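Local coordinates for melanin biosynthesis protein TyrA, putative (Shewanella oneidensis, PDB 2IIZ) that probably acts as a peroxidase of the dye-decolorizing family and binds heme b, at residues A45-E50 against H116-E121; Y101-H106 against D128-V133. All coordinates share one frame; numbering follows the deposited sequence.

Contact 1. Residues A45-E50 against H116-E121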
ATOM      1  N   ALA A  45     -22.092  -2.000  -8.000  1.00 33.03           N
ATOM      2  CA  ALA A  45     -22.664  -2.543  -6.769  1.00 33.39           C
ATOM      3  C   ALA A  45     -22.883  -4.056  -6.863  1.00 32.22           C
ATOM      4  O   ALA A  45     -22.577  -4.815  -5.946  1.00 33.64           O
ATOM      5  CB  ALA A  45     -23.977  -1.860  -6.487  1.00 34.08           C
ATOM      6  N   GLN A  46     -23.420  -4.475  -7.991  1.00 31.79           N
ATOM      7  CA  GLN A  46     -23.705  -5.872  -8.250  1.00 31.90           C
ATOM      8  C   GLN A  46     -22.435  -6.698  -8.287  1.00 31.21           C
ATOM      9  O   GLN A  46     -22.355  -7.751  -7.663  1.00 30.78           O
ATOM     10  CB  GLN A  46     -24.377  -5.973  -9.601  1.00 33.13           C
ATOM     11  CG  GLN A  46     -24.888  -7.348  -9.962  1.00 38.76           C
ATOM     12  CD  GLN A  46     -25.482  -7.348 -11.346  1.00 45.61           C
ATOM     13  OE1 GLN A  46     -26.679  -7.574 -11.518  1.00 50.87           O
ATOM     14  NE2 GLN A  46     -24.637  -7.085 -12.357  1.00 48.20           N
ATOM     15  N   TYR A  47     -21.453  -6.206  -9.036  1.00 29.88           N
ATOM     16  CA  TYR A  47     -20.165  -6.865  -9.207  1.00 29.69           C
ATOM     17  C   TYR A  47     -19.533  -7.090  -7.844  1.00 30.10           C
ATOM     18  O   TYR A  47     -19.129  -8.203  -7.530  1.00 30.02           O
ATOM     19  CB  TYR A  47     -19.304  -5.975 -10.107  1.00 30.75           C
ATOM     20  CG  TYR A  47     -17.859  -6.348 -10.331  1.00 31.37           C
ATOM     21  CD1 TYR A  47     -17.492  -7.560 -10.903  1.00 30.83           C
ATOM     22  CD2 TYR A  47     -16.844  -5.449  -9.984  1.00 33.93           C
ATOM     23  CE1 TYR A  47     -16.133  -7.870 -11.106  1.00 33.15           C
ATOM     24  CE2 TYR A  47     -15.509  -5.744 -10.177  1.00 33.58           C
ATOM     25  CZ  TYR A  47     -15.148  -6.944 -10.735  1.00 37.29           C
ATOM     26  OH  TYR A  47     -13.795  -7.188 -10.907  1.00 40.89           O
ATOM     27  N   ILE A  48     -19.471  -6.028  -7.044  1.00 28.66           N
ATOM     28  CA  ILE A  48     -18.939  -6.096  -5.684  1.00 31.26           C
ATOM     29  C   ILE A  48     -19.611  -7.164  -4.813  1.00 32.26           C
ATOM     30  O   ILE A  48     -18.961  -7.820  -3.986  1.00 31.20           O
ATOM     31  CB  ILE A  48     -19.040  -4.717  -4.979  1.00 30.31           C
ATOM     32  CG1 ILE A  48     -18.020  -3.760  -5.586  1.00 25.82           C
ATOM     33  CG2 ILE A  48     -18.763  -4.841  -3.473  1.00 31.33           C
ATOM     34  CD1 ILE A  48     -18.110  -2.313  -5.085  1.00 30.18           C
ATOM     35  N   TYR A  49     -20.911  -7.325  -5.003  1.00 34.49           N
ATOM     36  CA  TYR A  49     -21.693  -8.346  -4.292  1.00 34.97           C
ATOM     37  C   TYR A  49     -21.281  -9.719  -4.771  1.00 33.77           C
ATOM     38  O   TYR A  49     -20.881 -10.570  -3.991  1.00 35.23           O
ATOM     39  CB  TYR A  49     -23.173  -8.099  -4.578  1.00 35.61           C
ATOM     40  CG  TYR A  49     -24.185  -8.881  -3.790  1.00 37.27           C
ATOM     41  CD1 TYR A  49     -24.630 -10.125  -4.223  1.00 38.65           C
ATOM     42  CD2 TYR A  49     -24.724  -8.362  -2.613  1.00 41.22           C
ATOM     43  CE1 TYR A  49     -25.589 -10.845  -3.490  1.00 39.42           C
ATOM     44  CE2 TYR A  49     -25.681  -9.068  -1.874  1.00 44.77           C
ATOM     45  CZ  TYR A  49     -26.106 -10.303  -2.316  1.00 39.96           C
ATOM     46  OH  TYR A  49     -27.045 -10.982  -1.571  1.00 46.05           O
ATOM     47  N   GLU A  50     -21.380  -9.918  -6.075  1.00 33.39           N
ATOM     48  CA  GLU A  50     -21.004 -11.172  -6.724  1.00 31.86           C
ATOM     49  C   GLU A  50     -19.587 -11.665  -6.354  1.00 32.30           C
ATOM     50  O   GLU A  50     -19.335 -12.880  -6.314  1.00 31.12           O
ATOM     51  CB  GLU A  50     -21.136 -11.001  -8.249  1.00 31.74           C
ATOM     52  CG  GLU A  50     -22.615 -10.855  -8.701  1.00 32.99           C
ATOM     53  CD  GLU A  50     -22.802 -10.531 -10.190  1.00 38.64           C
ATOM     54  OE1 GLU A  50     -21.857 -10.041 -10.857  1.00 42.47           O
ATOM     55  OE2 GLU A  50     -23.921 -10.772 -10.697  1.00 33.37           O
ATOM     56  N   HIS A 116      -6.240  -4.986  -5.608  1.00 33.56           N
ATOM     57  CA  HIS A 116      -5.606  -4.194  -6.641  1.00 33.52           C
ATOM     58  C   HIS A 116      -6.349  -4.462  -7.932  1.00 34.41           C
ATOM     59  O   HIS A 116      -6.723  -3.538  -8.630  1.00 35.22           O
ATOM     60  CB  HIS A 116      -4.143  -4.551  -6.780  1.00 31.44           C
ATOM     61  CG  HIS A 116      -3.381  -3.621  -7.666  1.00 32.65           C
ATOM     62  ND1 HIS A 116      -2.781  -2.473  -7.197  1.00 23.84           N
ATOM     63  CD2 HIS A 116      -3.120  -3.673  -8.994  1.00 26.11           C
ATOM     64  CE1 HIS A 116      -2.184  -1.856  -8.201  1.00 38.07           C
ATOM     65  NE2 HIS A 116      -2.374  -2.564  -9.300  1.00 25.89           N
ATOM     66  N   LEU A 117      -6.566  -5.741  -8.232  1.00 36.03           N
ATOM     67  CA  LEU A 117      -7.253  -6.148  -9.457  1.00 33.92           C
ATOM     68  C   LEU A 117      -8.671  -5.567  -9.505  1.00 33.92           C
ATOM     69  O   LEU A 117      -9.085  -4.959 -10.500  1.00 33.49           O
ATOM     70  CB  LEU A 117      -7.281  -7.674  -9.526  1.00 34.14           C
ATOM     71  CG  LEU A 117      -7.953  -8.384 -10.712  1.00 38.97           C
ATOM     72  CD1 LEU A 117      -7.233  -9.682 -11.029  1.00 43.06           C
ATOM     73  CD2 LEU A 117      -9.418  -8.688 -10.462  1.00 41.89           C
ATOM     74  N   VAL A 118      -9.419  -5.752  -8.421  1.00 32.88           N
ATOM     75  CA  VAL A 118     -10.800  -5.300  -8.382  1.00 30.88           C
ATOM     76  C   VAL A 118     -10.924  -3.797  -8.541  1.00 32.38           C
ATOM     77  O   VAL A 118     -11.761  -3.341  -9.313  1.00 33.69           O
ATOM     78  CB  VAL A 118     -11.495  -5.776  -7.103  1.00 31.56           C
ATOM     79  CG1 VAL A 118     -12.788  -5.032  -6.865  1.00 28.62           C
ATOM     80  CG2 VAL A 118     -11.750  -7.274  -7.201  1.00 29.69           C
ATOM     81  N   ALA A 119     -10.097  -3.041  -7.810  1.00 33.27           N
ATOM     82  CA  ALA A 119     -10.011  -1.580  -7.937  1.00 32.51           C
ATOM     83  C   ALA A 119      -9.756  -1.139  -9.381  1.00 31.70           C
ATOM     84  O   ALA A 119     -10.493  -0.336  -9.940  1.00 29.23           O
ATOM     85  CB  ALA A 119      -8.880  -1.026  -7.027  1.00 31.37           C
ATOM     86  N   ASN A 120      -8.693  -1.664  -9.981  1.00 33.43           N
ATOM     87  CA  ASN A 120      -8.433  -1.410 -11.391  1.00 33.72           C
ATOM     88  C   ASN A 120      -9.748  -1.650 -12.147  1.00 34.55           C
ATOM     89  O   ASN A 120     -10.211  -0.784 -12.892  1.00 35.34           O
ATOM     90  CB  ASN A 120      -7.308  -2.318 -11.936  1.00 33.99           C
ATOM     91  CG  ASN A 120      -5.890  -1.806 -11.612  1.00 33.19           C
ATOM     92  OD1 ASN A 120      -5.672  -0.636 -11.302  1.00 33.60           O
ATOM     93  ND2 ASN A 120      -4.918  -2.705 -11.701  1.00 41.39           N
ATOM     94  N   GLU A 121     -10.359  -2.818 -11.946  1.00 34.45           N
ATOM     95  CA  GLU A 121     -11.583  -3.142 -12.689  1.00 35.57           C
ATOM     96  C   GLU A 121     -12.705  -2.132 -12.464  1.00 34.85           C
ATOM     97  O   GLU A 121     -13.340  -1.681 -13.416  1.00 34.79           O
ATOM     98  CB  GLU A 121     -12.069  -4.570 -12.411  1.00 35.99           C
ATOM     99  CG  GLU A 121     -11.760  -5.534 -13.566  1.00 44.35           C
ATOM    100  CD  GLU A 121     -12.328  -5.033 -14.913  1.00 52.73           C
ATOM    101  OE1 GLU A 121     -13.399  -4.368 -14.905  1.00 57.66           O
ATOM    102  OE2 GLU A 121     -11.708  -5.299 -15.971  1.00 50.15           O
TER
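Two helices on one face of the sheet in the N-terminal ferredoxin-like half of the protein, 34-54 and 112-125, meet here through Tyr47, which reaches across to Val118 and Glu121. Tyr47 does the spanning: with CG anti to the backbone N (chi1 174°), its ring extends away from its own helix and brings the hydroxyl up to the neighbouring one. There Tyr47 OH lies 3.5 Å from Glu121 CB, and Glu121 CG follows at 3.7 Å from that same OH, so the oxygen is met by the aliphatic root of the glutamate and not by its charged end. A bend at chi2 (-55°) turns the Glu121 chain, which crosses the tyrosine at about a right angle with the carboxylate plane 76° from the ring. The carboxylate passes by without bonding: Glu121 OE1 is 4.9 Å from Tyr47 OH. Val118 supplies the apolar side of the contact. Its CG1 stands obliquely to the ring, 4.3 Å from Tyr47 CE2, and its other methyl, CG2, lies 4.2 Å from Tyr47 OH. Both Val118 approaches are loose, and the meeting is a modest one, made by a single long side chain. Further along helix 112-125, Ile122 and Met125 also pack on Tyr47, while a bound sodium ion lies about 4 Å from the nearest atom of its side chain. Beneath, Val118 and Ile48 both rest on Leu107 of strand 103-109, as is typical of two helices layered over an antiparallel sheet in a ferredoxin-like alpha/beta domain.

Contact 2. Residues Y101-H106 against D128-V133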
ATOM      1  N   TYR A 101     -17.289  13.905  -0.724  1.00 32.82           N
ATOM      2  CA  TYR A 101     -17.011  13.290  -2.032  1.00 33.49           C
ATOM      3  C   TYR A 101     -18.311  12.693  -2.568  1.00 33.71           C
ATOM      4  O   TYR A 101     -19.133  12.222  -1.782  1.00 33.37           O
ATOM      5  CB  TYR A 101     -15.951  12.184  -1.917  1.00 32.55           C
ATOM      6  CG  TYR A 101     -14.667  12.651  -1.269  1.00 31.69           C
ATOM      7  CD1 TYR A 101     -13.699  13.326  -2.009  1.00 30.91           C
ATOM      8  CD2 TYR A 101     -14.424  12.420   0.091  1.00 33.72           C
ATOM      9  CE1 TYR A 101     -12.518  13.762  -1.417  1.00 36.61           C
ATOM     10  CE2 TYR A 101     -13.249  12.846   0.697  1.00 33.42           C
ATOM     11  CZ  TYR A 101     -12.299  13.519  -0.065  1.00 41.41           C
ATOM     12  OH  TYR A 101     -11.131  13.950   0.520  1.00 40.88           O
ATOM     13  N   ASP A 102     -18.480  12.714  -3.895  1.00 33.20           N
ATOM     14  CA  ASP A 102     -19.706  12.227  -4.546  1.00 33.21           C
ATOM     15  C   ASP A 102     -19.941  10.725  -4.360  1.00 33.29           C
ATOM     16  O   ASP A 102     -21.071  10.287  -4.110  1.00 33.56           O
ATOM     17  CB  ASP A 102     -19.686  12.543  -6.051  1.00 32.29           C
ATOM     18  CG  ASP A 102     -19.807  14.029  -6.348  1.00 32.61           C
ATOM     19  OD1 ASP A 102     -20.025  14.832  -5.414  1.00 32.83           O
ATOM     20  OD2 ASP A 102     -19.679  14.395  -7.526  1.00 30.06           O
ATOM     21  N   LEU A 103     -18.874   9.948  -4.491  1.00 33.99           N
ATOM     22  CA  LEU A 103     -18.959   8.499  -4.373  1.00 34.55           C
ATOM     23  C   LEU A 103     -17.782   7.919  -3.614  1.00 33.49           C
ATOM     24  O   LEU A 103     -16.640   8.384  -3.745  1.00 32.12           O
ATOM     25  CB  LEU A 103     -18.996   7.853  -5.750  1.00 34.94           C
ATOM     26  CG  LEU A 103     -20.182   8.161  -6.650  1.00 34.90           C
ATOM     27  CD1 LEU A 103     -19.891   7.568  -8.016  1.00 35.32           C
ATOM     28  CD2 LEU A 103     -21.478   7.590  -6.086  1.00 35.17           C
ATOM     29  N   PHE A 104     -18.092   6.890  -2.833  1.00 33.26           N
ATOM     30  CA  PHE A 104     -17.124   6.156  -2.045  1.00 31.12           C
ATOM     31  C   PHE A 104     -17.284   4.674  -2.382  1.00 32.20           C
ATOM     32  O   PHE A 104     -18.399   4.123  -2.334  1.00 31.33           O
ATOM     33  CB  PHE A 104     -17.375   6.430  -0.563  1.00 31.39           C
ATOM     34  CG  PHE A 104     -16.486   5.656   0.391  1.00 27.96           C
ATOM     35  CD1 PHE A 104     -15.154   5.393   0.099  1.00 35.09           C
ATOM     36  CD2 PHE A 104     -16.994   5.203   1.597  1.00 24.23           C
ATOM     37  CE1 PHE A 104     -14.358   4.690   0.985  1.00 27.74           C
ATOM     38  CE2 PHE A 104     -16.208   4.505   2.478  1.00 29.58           C
ATOM     39  CZ  PHE A 104     -14.878   4.247   2.168  1.00 27.87           C
ATOM     40  N   VAL A 105     -16.156   4.050  -2.728  1.00 31.29           N
ATOM     41  CA  VAL A 105     -16.085   2.628  -2.957  1.00 31.80           C
ATOM     42  C   VAL A 105     -15.156   2.041  -1.904  1.00 34.57           C
ATOM     43  O   VAL A 105     -13.938   2.328  -1.867  1.00 33.33           O
ATOM     44  CB  VAL A 105     -15.556   2.295  -4.375  1.00 30.17           C
ATOM     45  CG1 VAL A 105     -15.391   0.808  -4.555  1.00 32.26           C
ATOM     46  CG2 VAL A 105     -16.494   2.825  -5.438  1.00 34.38           C
ATOM     47  N   HIS A 106     -15.751   1.210  -1.056  1.00 35.05           N
ATOM     48  CA  HIS A 106     -15.083   0.583   0.068  1.00 34.99           C
ATOM     49  C   HIS A 106     -14.876  -0.872  -0.242  1.00 34.50           C
ATOM     50  O   HIS A 106     -15.851  -1.621  -0.362  1.00 32.13           O
ATOM     51  CB  HIS A 106     -15.996   0.699   1.262  1.00 36.45           C
ATOM     52  CG  HIS A 106     -15.475   0.057   2.499  1.00 36.52           C
ATOM     53  ND1 HIS A 106     -14.825   0.768   3.485  1.00 41.01           N
ATOM     54  CD2 HIS A 106     -15.521  -1.222   2.923  1.00 32.86           C
ATOM     55  CE1 HIS A 106     -14.489  -0.048   4.464  1.00 31.13           C
ATOM     56  NE2 HIS A 106     -14.898  -1.262   4.149  1.00 38.92           N
ATOM     57  N   ASP A 128     -15.356   7.553 -18.307  1.00 42.58           N
ATOM     58  CA  ASP A 128     -14.922   8.937 -18.132  1.00 41.58           C
ATOM     59  C   ASP A 128     -16.041   9.744 -17.484  1.00 39.47           C
ATOM     60  O   ASP A 128     -16.179  10.933 -17.740  1.00 39.08           O
ATOM     61  CB  ASP A 128     -14.518   9.548 -19.484  1.00 42.82           C
ATOM     62  CG  ASP A 128     -13.276   8.883 -20.091  1.00 45.61           C
ATOM     63  OD2 ASP A 128     -12.342   8.502 -19.343  1.00 47.42           O
ATOM     64  N   LEU A 129     -16.837   9.089 -16.639  1.00 37.84           N
ATOM     65  CA  LEU A 129     -17.966   9.740 -15.971  1.00 36.06           C
ATOM     66  C   LEU A 129     -17.585  10.375 -14.633  1.00 35.43           C
ATOM     67  O   LEU A 129     -18.240  11.321 -14.186  1.00 33.61           O
ATOM     68  CB  LEU A 129     -19.103   8.748 -15.754  1.00 35.55           C
ATOM     69  CG  LEU A 129     -19.787   8.257 -17.027  1.00 34.63           C
ATOM     70  CD1 LEU A 129     -20.687   7.082 -16.686  1.00 35.20           C
ATOM     71  N   VAL A 130     -16.537   9.859 -13.993  1.00 34.95           N
ATOM     72  CA  VAL A 130     -16.078  10.406 -12.720  1.00 35.00           C
ATOM     73  C   VAL A 130     -14.567  10.530 -12.704  1.00 34.76           C
ATOM     74  O   VAL A 130     -13.878   9.895 -13.509  1.00 34.53           O
ATOM     75  CB  VAL A 130     -16.507   9.528 -11.525  1.00 35.44           C
ATOM     76  CG1 VAL A 130     -18.007   9.339 -11.501  1.00 38.20           C
ATOM     77  CG2 VAL A 130     -15.807   8.168 -11.552  1.00 36.90           C
ATOM     78  N   GLU A 131     -14.066  11.349 -11.781  1.00 33.99           N
ATOM     79  CA  GLU A 131     -12.633  11.451 -11.515  1.00 34.63           C
ATOM     80  C   GLU A 131     -12.288  10.805 -10.173  1.00 34.16           C
ATOM     81  O   GLU A 131     -13.011  10.984  -9.187  1.00 34.71           O
ATOM     82  CB  GLU A 131     -12.203  12.915 -11.476  1.00 35.07           C
ATOM     83  CG  GLU A 131     -12.182  13.602 -12.828  1.00 42.73           C
ATOM     84  CD  GLU A 131     -11.093  13.066 -13.755  1.00 50.83           C
ATOM     85  OE1 GLU A 131     -10.243  12.255 -13.293  1.00 51.20           O
ATOM     86  OE2 GLU A 131     -11.097  13.464 -14.946  1.00 50.01           O
ATOM     87  N   LEU A 132     -11.185  10.061 -10.133  1.00 32.94           N
ATOM     88  CA  LEU A 132     -10.643   9.590  -8.870  1.00 33.12           C
ATOM     89  C   LEU A 132      -9.981  10.763  -8.145  1.00 33.66           C
ATOM     90  O   LEU A 132      -9.113  11.429  -8.713  1.00 34.75           O
ATOM     91  CB  LEU A 132      -9.611   8.480  -9.087  1.00 32.60           C
ATOM     92  CG  LEU A 132      -8.988   7.937  -7.782  1.00 34.87           C
ATOM     93  CD1 LEU A 132     -10.035   7.180  -6.934  1.00 27.71           C
ATOM     94  CD2 LEU A 132      -7.768   7.057  -8.043  1.00 31.54           C
ATOM     95  N   VAL A 133     -10.386  11.005  -6.899  1.00 33.82           N
ATOM     96  CA  VAL A 133      -9.886  12.138  -6.115  1.00 35.16           C
ATOM     97  C   VAL A 133      -8.954  11.715  -4.964  1.00 36.51           C
ATOM     98  O   VAL A 133      -7.944  12.363  -4.703  1.00 35.29           O
ATOM     99  CB  VAL A 133     -11.064  12.954  -5.553  1.00 36.06           C
ATOM    100  CG1 VAL A 133     -10.562  14.178  -4.809  1.00 39.70           C
ATOM    101  CG2 VAL A 133     -11.998  13.390  -6.694  1.00 36.66           C
TER
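Tyr101 meets Val133, and Leu103 meets Val130, across an intervening strand: Leu103 opens strand 103-109, Tyr101 lies just ahead of it, and strand 21-29 runs between 103-109 and 130-139 in the antiparallel sheet of the ferredoxin-like N-terminal half. The side chains therefore close over the middle strand from both of its faces. On the face covered by helix 34-54, Leu103 and Val130 both lean on Leu37 of that helix, with Leu103 CD1 at 4.3 Å from Val130 CG1, and Val130 also rests on Phe27 of the middle strand. Tyr101 and Val133 meet on the opposite face, where Tyr101 also packs on Met26 and on Thr295 and Ser297 of strand 291-301. A classic beta bulge, in which Asp102 and Leu103 both sit opposite Phe27, explains how Tyr101 and Leu103, only two residues apart, come to serve different faces. At the bulge Asp102 also binds the end of strand 21-29, its OD2 accepting from Ala29 N and its own N bonding to Asn28 OD1. Both pairs meet through carbon atoms alone. The Tyr101 ring receives its methyl at the rim, near the ring plane; with Val133 CG1 anti to the backbone N (chi1 -177°), that methyl reaches to 3.9 Å from Tyr101 CE1.

Overall arrangement
Both contacts belong to the N-terminal ferredoxin-like half and lie away from the heme. Contact 1 joins the two helices layered on the sheet and is partly buried; contact 2 is more buried, although Val133 at its end is exposed, and it links strands two places apart. Along the chain the segments run 45-50, 101-106, 116-121, 128-133, so those of contact 1 and contact 2 take turns. Helix 34-54 serves both, giving Tyr47 to the first and backing the second with Leu37. The two touch where Ile48 CD1 meets Val105 CG1 at 4.2 Å. Contact 1 mixes a hydroxyl and a carboxylate-bearing chain with apolar groups, whereas contact 2 relies on methyls and an aromatic edge.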